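PDB 6QVM: multiheme cytochrome cf from Carboxydothermus ferrireducens DSM 11255, which probably reduces extracellular ferric iron, passing electrons through eleven c-type hemes from the S-layer of the cell to insoluble substrates. Local coordinates for residues S546-C549 against V550-H553; V597-A601 against V602-A606; D653-H656 against G657-T661. One frame throughout, in Å; residues are numbered along the deposited sequence.

The three contacts follow one another along the C-terminal part of the chain, and none nests in or crosses another. Contact 1 closes the turn where the loop after helix 519-524 passes into helix 549-553, which holds a heme. Contact 2 closes a turn in the loop from strand 589-593 to helix 606-628 and carries its own heme. Contact 3 closes the loop between helices 641-652 and 661-672, and returns to the heme of contact 1: His553 and His659 bind its iron together. The centre of contact 2 lies about 15 Å from that of contact 1 and about 18 Å from that of contact 3, yet both also line its heme pocket.

Contact 1 (S546-C549 against V550-H553); sequences SAEC and VTCH. With HEC (heme c), chain N.
Thr551 turns its hydroxyl back toward Glu548 because OG1 stands beside its own backbone N and opposite the carbonyl carbon (chi1 -47°). From there OG1 accepts the backbone N-H of Glu548, with N and OG1 2.8 Å apart and an angle of 151° at the hydrogen. The backbone answers in the other direction: Thr551 N donates to Glu548 O at 3.0 Å. This reciprocal pair fixes the first turn of helix 549-553, and the side chain of Glu548 lies alongside Val550 with CB and CG2 3.8 Å apart.

One residue further on, Cys549 O receives His553 N at 3.0 Å and takes a weak bond from Cys552 N as well. The helical turn so formed brings three side chains to the same heme. Cys549 SG is bonded to heme CAB (1.8 Å) and Cys552 SG to heme CAC (1.9 Å), while His553 reaches the iron through NE2 at 2.0 Å. The other nitrogen of that imidazole, ND1, is hydrogen-bonded to Phe561 O, so both nitrogens are engaged and the rotation of the ring is fixed; Cys549 O lies at the ring edge, near its plane. Outside the turn, Asn494 OD1 of helix 493-500 takes the N-H of Cys549, and His659 supplies the sixth ligand of the iron. Two thioether cysteines three residues apart, followed directly by a histidine ligand on a single helical turn, form the CXXCH heme-binding motif of c-type cytochromes.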
# COMPACT_ATOMS: atom_id res chain seq x y z
N SER A 546 33.01 1.86 4.41
CA SER A 546 32.08 2.86 4.93
C SER A 546 31.01 3.22 3.91
O SER A 546 30.07 3.94 4.26
CB SER A 546 32.83 4.12 5.37
OG SER A 546 33.55 3.89 6.57
N ALA A 547 31.13 2.75 2.67
CA ALA A 547 30.07 2.88 1.69
C ALA A 547 29.05 1.76 1.85
O ALA A 547 29.36 0.67 2.32
CB ALA A 547 30.63 2.86 0.27
N GLU A 548 27.81 2.05 1.46
CA GLU A 548 26.80 1.02 1.29
C GLU A 548 26.65 0.72 -0.19
O GLU A 548 27.12 1.47 -1.05
CB GLU A 548 25.45 1.46 1.86
CG GLU A 548 25.46 1.73 3.36
CD GLU A 548 24.08 2.06 3.89
OE1 GLU A 548 23.44 1.15 4.46
OE2 GLU A 548 23.63 3.20 3.70
N CYS A 549 25.99 -0.40 -0.49
CA CYS A 549 25.66 -0.73 -1.87
C CYS A 549 24.97 0.45 -2.54
O CYS A 549 25.31 0.82 -3.67
CB CYS A 549 24.76 -1.97 -1.93
SG CYS A 549 25.23 -3.31 -0.83
N VAL A 550 24.01 1.07 -1.84
CA VAL A 550 23.24 2.16 -2.41
C VAL A 550 24.07 3.42 -2.62
O VAL A 550 23.70 4.27 -3.44
CB VAL A 550 22.03 2.46 -1.50
CG1 VAL A 550 21.07 1.29 -1.48
CG2 VAL A 550 22.51 2.76 -0.08
N THR A 551 25.20 3.56 -1.92
CA THR A 551 26.03 4.75 -2.10
C THR A 551 26.50 4.86 -3.55
O THR A 551 26.44 5.94 -4.15
CB THR A 551 27.23 4.70 -1.15
OG1 THR A 551 26.80 4.37 0.17
CG2 THR A 551 27.95 6.06 -1.10
N CYS A 552 26.97 3.75 -4.11
CA CYS A 552 27.49 3.76 -5.48
C CYS A 552 26.43 3.40 -6.51
O CYS A 552 26.42 3.96 -7.61
CB CYS A 552 28.67 2.78 -5.60
SG CYS A 552 30.11 3.19 -4.59
N HIS A 553 25.53 2.48 -6.18
CA HIS A 553 24.55 2.01 -7.15
C HIS A 553 23.27 2.84 -7.18
O HIS A 553 22.54 2.77 -8.17
CB HIS A 553 24.18 0.55 -6.87
CG HIS A 553 25.27 -0.42 -7.20
ND1 HIS A 553 25.48 -0.90 -8.47
CD2 HIS A 553 26.19 -1.02 -6.41
CE1 HIS A 553 26.49 -1.75 -8.46
NE2 HIS A 553 26.95 -1.83 -7.22
FE HEC N . 28.56 -2.84 -6.76
CHA HEC N . 29.10 -3.82 -9.98
CHB HEC N . 26.17 -5.37 -6.43
CHC HEC N . 28.28 -2.17 -3.45
CHD HEC N . 30.59 -0.06 -7.17
NA HEC N . 27.77 -4.30 -7.95
C1A HEC N . 28.14 -4.52 -9.27
C2A HEC N . 27.36 -5.62 -9.77
C3A HEC N . 26.55 -6.05 -8.80
C4A HEC N . 26.79 -5.23 -7.64
CMA HEC N . 25.53 -7.20 -8.92
CAA HEC N . 27.44 -6.20 -11.20
CBA HEC N . 26.65 -5.25 -12.07
CGA HEC N . 27.06 -5.44 -13.50
O1A HEC N . 27.40 -4.43 -14.17
O2A HEC N . 27.04 -6.60 -13.98
NB HEC N . 27.41 -3.61 -5.23
C1B HEC N . 26.57 -4.71 -5.29
C2B HEC N . 26.19 -5.06 -3.93
C3B HEC N . 26.76 -4.16 -3.10
C4B HEC N . 27.54 -3.24 -3.91
CMB HEC N . 25.23 -6.22 -3.58
CAB HEC N . 26.64 -4.11 -1.56
CBB HEC N . 27.22 -5.38 -0.90
NC HEC N . 29.28 -1.37 -5.57
C1C HEC N . 29.04 -1.29 -4.20
C2C HEC N . 29.74 -0.14 -3.68
C3C HEC N . 30.42 0.43 -4.69
C4C HEC N . 30.12 -0.32 -5.90
CMC HEC N . 29.77 0.26 -2.19
CAC HEC N . 31.32 1.70 -4.64
CBC HEC N . 32.56 1.46 -3.74
ND HEC N . 29.68 -2.05 -8.34
C1D HEC N . 30.45 -0.89 -8.27
C2D HEC N . 31.08 -0.69 -9.54
C3D HEC N . 30.62 -1.86 -10.43
C4D HEC N . 29.75 -2.66 -9.59
CMD HEC N . 32.03 0.46 -9.94
CAD HEC N . 31.03 -2.10 -11.90
CBD HEC N . 29.77 -2.05 -12.76
CGD HEC N . 29.96 -1.10 -13.92
O1D HEC N . 29.05 -0.25 -14.14
O2D HEC N . 31.00 -1.19 -14.62

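Contact 2 (V597-A601 against V602-A606); sequences VCHDA and VGFDA. With HEC (heme c), chain O.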
# COMPACT_ATOMS: atom_id res chain seq x y z
N VAL A 597 30.84 11.35 -2.84
CA VAL A 597 30.56 11.48 -1.42
C VAL A 597 31.86 11.40 -0.63
O VAL A 597 32.02 12.07 0.40
CB VAL A 597 29.54 10.42 -0.97
CG1 VAL A 597 29.55 10.25 0.54
CG2 VAL A 597 28.14 10.80 -1.45
N CYS A 598 32.82 10.60 -1.10
CA CYS A 598 34.13 10.47 -0.48
C CYS A 598 35.25 10.99 -1.37
O CYS A 598 36.10 11.75 -0.91
CB CYS A 598 34.38 9.00 -0.11
SG CYS A 598 33.03 8.26 0.83
N HIS A 599 35.26 10.59 -2.64
CA HIS A 599 36.27 11.09 -3.56
C HIS A 599 35.94 12.52 -3.98
O HIS A 599 34.81 12.99 -3.85
CB HIS A 599 36.37 10.18 -4.78
CG HIS A 599 36.89 8.81 -4.48
ND1 HIS A 599 38.24 8.52 -4.45
CD2 HIS A 599 36.25 7.65 -4.20
CE1 HIS A 599 38.41 7.24 -4.15
NE2 HIS A 599 37.21 6.69 -4.00
N ASP A 600 36.96 13.21 -4.48
CA ASP A 600 36.79 14.60 -4.88
C ASP A 600 35.97 14.68 -6.16
O ASP A 600 36.11 13.85 -7.06
CB ASP A 600 38.14 15.28 -5.07
CG ASP A 600 38.00 16.77 -5.31
OD1 ASP A 600 37.48 17.48 -4.41
OD2 ASP A 600 38.39 17.24 -6.40
N ALA A 601 35.10 15.68 -6.23
CA ALA A 601 34.14 15.76 -7.32
C ALA A 601 34.82 16.02 -8.66
O ALA A 601 34.43 15.44 -9.68
CB ALA A 601 33.10 16.85 -7.03
N VAL A 602 35.84 16.87 -8.68
CA VAL A 602 36.50 17.24 -9.92
C VAL A 602 37.80 16.48 -10.12
O VAL A 602 38.11 16.04 -11.23
CB VAL A 602 36.74 18.77 -9.96
CG1 VAL A 602 37.43 19.16 -11.25
CG2 VAL A 602 35.43 19.52 -9.79
N GLY A 603 38.59 16.31 -9.05
CA GLY A 603 39.91 15.73 -9.19
C GLY A 603 39.91 14.24 -9.46
O GLY A 603 40.82 13.73 -10.12
N PHE A 604 38.91 13.52 -8.96
CA PHE A 604 38.77 12.08 -9.19
C PHE A 604 37.98 11.89 -10.48
O PHE A 604 36.77 12.15 -10.53
CB PHE A 604 38.07 11.43 -8.00
CG PHE A 604 38.12 9.93 -8.00
CD1 PHE A 604 39.32 9.26 -7.91
CD2 PHE A 604 36.95 9.19 -8.05
CE1 PHE A 604 39.36 7.88 -7.90
CE2 PHE A 604 36.98 7.82 -8.03
CZ PHE A 604 38.19 7.16 -7.95
N ASP A 605 38.66 11.43 -11.54
CA ASP A 605 38.06 11.41 -12.87
C ASP A 605 38.12 10.01 -13.47
O ASP A 605 38.67 9.07 -12.88
CB ASP A 605 38.72 12.45 -13.79
CG ASP A 605 40.23 12.25 -13.93
OD1 ASP A 605 40.73 11.13 -13.64
OD2 ASP A 605 40.93 13.21 -14.30
N ALA A 606 37.56 9.89 -14.68
CA ALA A 606 37.47 8.60 -15.35
C ALA A 606 38.85 7.99 -15.60
O ALA A 606 39.01 6.77 -15.55
CB ALA A 606 36.70 8.74 -16.66
FE HEC O . 36.87 4.81 -3.43
CHA HEC O . 40.22 4.39 -2.78
CHB HEC O . 37.45 3.98 -6.75
CHC HEC O . 33.55 5.36 -4.15
CHD HEC O . 36.33 5.93 -0.20
NA HEC O . 38.52 4.30 -4.56
C1A HEC O . 39.81 4.15 -4.08
C2A HEC O . 40.65 3.72 -5.17
C3A HEC O . 39.89 3.61 -6.26
C4A HEC O . 38.53 3.98 -5.90
CMA HEC O . 40.37 3.17 -7.66
CAA HEC O . 42.17 3.43 -5.10
CBA HEC O . 42.32 2.09 -4.38
CGA HEC O . 43.75 1.63 -4.36
O1A HEC O . 44.59 2.20 -5.11
O2A HEC O . 44.06 0.68 -3.58
NB HEC O . 35.72 4.67 -5.11
C1B HEC O . 36.18 4.36 -6.38
C2B HEC O . 35.06 4.46 -7.30
C3B HEC O . 33.98 4.84 -6.58
C4B HEC O . 34.38 4.98 -5.20
CMB HEC O . 35.15 4.18 -8.82
CAB HEC O . 32.56 5.09 -7.13
CBB HEC O . 31.96 3.74 -7.57
NC HEC O . 35.26 5.56 -2.39
C1C HEC O . 33.96 5.61 -2.86
C2C HEC O . 33.09 5.86 -1.72
C3C HEC O . 33.87 6.12 -0.65
C4C HEC O . 35.24 5.87 -1.05
CMC HEC O . 31.57 6.14 -1.81
CAC HEC O . 33.45 6.52 0.79
CBC HEC O . 32.64 5.40 1.48
ND HEC O . 38.08 5.11 -1.75
C1D HEC O . 37.63 5.60 -0.53
C2D HEC O . 38.75 5.69 0.37
C3D HEC O . 39.96 5.20 -0.44
C4D HEC O . 39.45 4.87 -1.75
CMD HEC O . 38.72 6.18 1.83
CAD HEC O . 41.43 5.10 0.03
CBD HEC O . 41.55 3.92 1.00
CGD HEC O . 42.86 4.03 1.76
O1D HEC O . 43.93 4.16 1.11
O2D HEC O . 42.82 3.96 3.02
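His599 and Phe604 lie face to face across this turn, their ring centroids 3.9 Å apart and their planes only 13° from parallel. The overlap is uneven: His599 ND1 sits over the centre of the phenyl ring, whereas Phe604 CE2 lies above the imidazole toward its rim. Phe604 reaches this position with CG anti to the backbone N (chi1 -168°), which also brings its far end to the heme, where CZ approaches the meso carbon CHB at 3.5 Å with the phenyl edge turned to it. The stack thus backs the imidazole while His599 NE2 binds the heme iron at 2.0 Å; Met544 is the other axial ligand, giving His/Met coordination. Cys598 SG is bonded to heme CAC at 1.8 Å, just ahead of the histidine.

Asp600 shapes the turn that folds Phe604 back. Its OD2 accepts Gly603 N at 2.8 Å with an angle of 156°, on the anti side of the carboxylate and a little out of its plane, and takes a weak, longer bond from Val602 N. The backbone O of the same residue receives a weak bond from Phe604 N (3.4 Å), which completes an Asx motif. Phe604 CB also lies against this carbonyl oxygen.

The turn is at the surface, in the loop that leaves strand 589-593, and Phe604 also touches Cys595 in this loop. At its other end Asp605 is the N-cap of helix 606-628: its OD1 accepts Ala608 N, so the stacked turn runs straight into the long helix.

Contact 3 (D653-H656 against G657-T661); sequences DASH and GIHNT. With HEC (heme c), chain N.
A type I' beta turn from Ser655 to Ile658, with Asp653 two residues ahead of it, builds the second axial ligand site of a bis-histidine heme, where His659 and His553 of the CXXCH turn share the iron. His659 NE2 binds that iron at 1.9 Å. Its ND1 donates to Asp653 OD1 at 2.8 Å, with an angle of 158° at the hydrogen; OD1 lies near the imidazole plane and is met on its syn side but well out of the carboxylate plane, the carboxylate itself standing almost perpendicular to the ring. The metal at NE2 and the carboxylate at ND1 together set the rotation of the ring.

The Ser655 side chain holds the backbone of the same histidine. Its OG occupies the position between its own N and carbonyl carbon (chi1 77°), where it accepts His659 N at 3.0 Å in a nearly straight bond, and CB lies over one face of the imidazole. The hydroxyl also points to Asp653 OD2. With an alanine in place of Asp653, the ND1 hydrogen of His659 and the Ser655 hydroxyl would probably lose their acceptor, and the imidazole would be freer to turn about its bond to the iron.

The turn is closed by Ile658 N donating to Ser655 O at 3.1 Å. Positive phi at both His656 and Gly657 suits this turn type, and a side chain at Gly657 would run into the carbonyl O of His656, which accepts Trp612 NE1 from helix 606-628. At the last position of the turn, Ile658 sets its CG2 branch against CBC, the end of the heme's thioether-bearing ethyl group, at 3.7 Å.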
# COMPACT_ATOMS: atom_id res chain seq x y z
N ASP A 653 32.17 -11.42 -9.13
CA ASP A 653 31.83 -10.19 -8.41
C ASP A 653 31.57 -9.04 -9.37
O ASP A 653 30.72 -8.18 -9.10
CB ASP A 653 32.97 -9.85 -7.44
CG ASP A 653 32.77 -8.51 -6.75
OD1 ASP A 653 31.98 -8.45 -5.78
OD2 ASP A 653 33.42 -7.53 -7.18
N ALA A 654 32.29 -9.00 -10.48
CA ALA A 654 32.00 -8.15 -11.63
C ALA A 654 32.10 -6.66 -11.31
O ALA A 654 31.51 -5.84 -12.02
CB ALA A 654 30.63 -8.46 -12.22
N SER A 655 32.83 -6.29 -10.27
CA SER A 655 33.01 -4.89 -9.91
C SER A 655 34.40 -4.38 -10.25
O SER A 655 34.73 -3.24 -9.89
CB SER A 655 32.73 -4.68 -8.42
OG SER A 655 33.82 -5.12 -7.63
N HIS A 656 35.21 -5.19 -10.93
CA HIS A 656 36.62 -4.87 -11.19
C HIS A 656 37.37 -4.62 -9.89
O HIS A 656 38.25 -3.77 -9.81
CB HIS A 656 36.77 -3.68 -12.14
CG HIS A 656 35.87 -3.74 -13.33
ND1 HIS A 656 35.51 -4.92 -13.94
CD2 HIS A 656 35.25 -2.76 -14.03
CE1 HIS A 656 34.72 -4.67 -14.96
NE2 HIS A 656 34.54 -3.36 -15.04
N GLY A 657 36.99 -5.36 -8.85
CA GLY A 657 37.63 -5.25 -7.56
C GLY A 657 37.26 -4.03 -6.74
O GLY A 657 37.81 -3.85 -5.64
N ILE A 658 36.34 -3.19 -7.22
CA ILE A 658 35.93 -2.01 -6.46
C ILE A 658 35.19 -2.42 -5.19
O ILE A 658 35.33 -1.76 -4.15
CB ILE A 658 35.08 -1.08 -7.34
CG1 ILE A 658 35.93 -0.51 -8.48
CG2 ILE A 658 34.49 0.05 -6.51
CD1 ILE A 658 37.00 0.45 -8.02
N HIS A 659 34.41 -3.50 -5.23
CA HIS A 659 33.69 -3.95 -4.05
C HIS A 659 34.60 -4.25 -2.86
O HIS A 659 34.10 -4.33 -1.73
CB HIS A 659 32.86 -5.20 -4.39
CG HIS A 659 31.66 -4.91 -5.25
ND1 HIS A 659 30.90 -5.90 -5.83
CD2 HIS A 659 31.11 -3.74 -5.63
CE1 HIS A 659 29.92 -5.35 -6.52
NE2 HIS A 659 30.02 -4.04 -6.42
N ASN A 660 35.90 -4.43 -3.09
CA ASN A 660 36.87 -4.63 -2.02
C ASN A 660 38.28 -4.62 -2.61
O ASN A 660 38.79 -5.68 -3.00
CB ASN A 660 36.62 -5.93 -1.26
CG ASN A 660 37.33 -5.96 0.09
OD1 ASN A 660 38.33 -5.27 0.31
ND2 ASN A 660 36.81 -6.76 1.01
N THR A 661 38.90 -3.44 -2.68
CA THR A 661 40.19 -3.32 -3.36
C THR A 661 41.25 -4.20 -2.69
O THR A 661 42.11 -4.78 -3.37
CB THR A 661 40.65 -1.86 -3.39
OG1 THR A 661 40.61 -1.33 -2.06
CG2 THR A 661 39.76 -1.05 -4.31
FE HEC N . 28.56 -2.84 -6.76
CHA HEC N . 29.10 -3.82 -9.98
CHB HEC N . 26.17 -5.37 -6.43
CHC HEC N . 28.28 -2.17 -3.45
CHD HEC N . 30.59 -0.06 -7.17
NA HEC N . 27.77 -4.30 -7.95
C1A HEC N . 28.14 -4.52 -9.27
C2A HEC N . 27.36 -5.62 -9.77
C3A HEC N . 26.55 -6.05 -8.80
C4A HEC N . 26.79 -5.23 -7.64
CMA HEC N . 25.53 -7.20 -8.92
CAA HEC N . 27.44 -6.20 -11.20
CBA HEC N . 26.65 -5.25 -12.07
CGA HEC N . 27.06 -5.44 -13.50
O1A HEC N . 27.40 -4.43 -14.17
O2A HEC N . 27.04 -6.60 -13.98
NB HEC N . 27.41 -3.61 -5.23
C1B HEC N . 26.57 -4.71 -5.29
C2B HEC N . 26.19 -5.06 -3.93
C3B HEC N . 26.76 -4.16 -3.10
C4B HEC N . 27.54 -3.24 -3.91
CMB HEC N . 25.23 -6.22 -3.58
CAB HEC N . 26.64 -4.11 -1.56
CBB HEC N . 27.22 -5.38 -0.90
NC HEC N . 29.28 -1.37 -5.57
C1C HEC N . 29.04 -1.29 -4.20
C2C HEC N . 29.74 -0.14 -3.68
C3C HEC N . 30.42 0.43 -4.69
C4C HEC N . 30.12 -0.32 -5.90
CMC HEC N . 29.77 0.26 -2.19
CAC HEC N . 31.32 1.70 -4.64
CBC HEC N . 32.56 1.46 -3.74
ND HEC N . 29.68 -2.05 -8.34
C1D HEC N . 30.45 -0.89 -8.27
C2D HEC N . 31.08 -0.69 -9.54
C3D HEC N . 30.62 -1.86 -10.43
C4D HEC N . 29.75 -2.66 -9.59
CMD HEC N . 32.03 0.46 -9.94
CAD HEC N . 31.03 -2.10 -11.90
CBD HEC N . 29.77 -2.05 -12.76
CGD HEC N . 29.96 -1.10 -13.92
O1D HEC N . 29.05 -0.25 -14.14
O2D HEC N . 31.00 -1.19 -14.62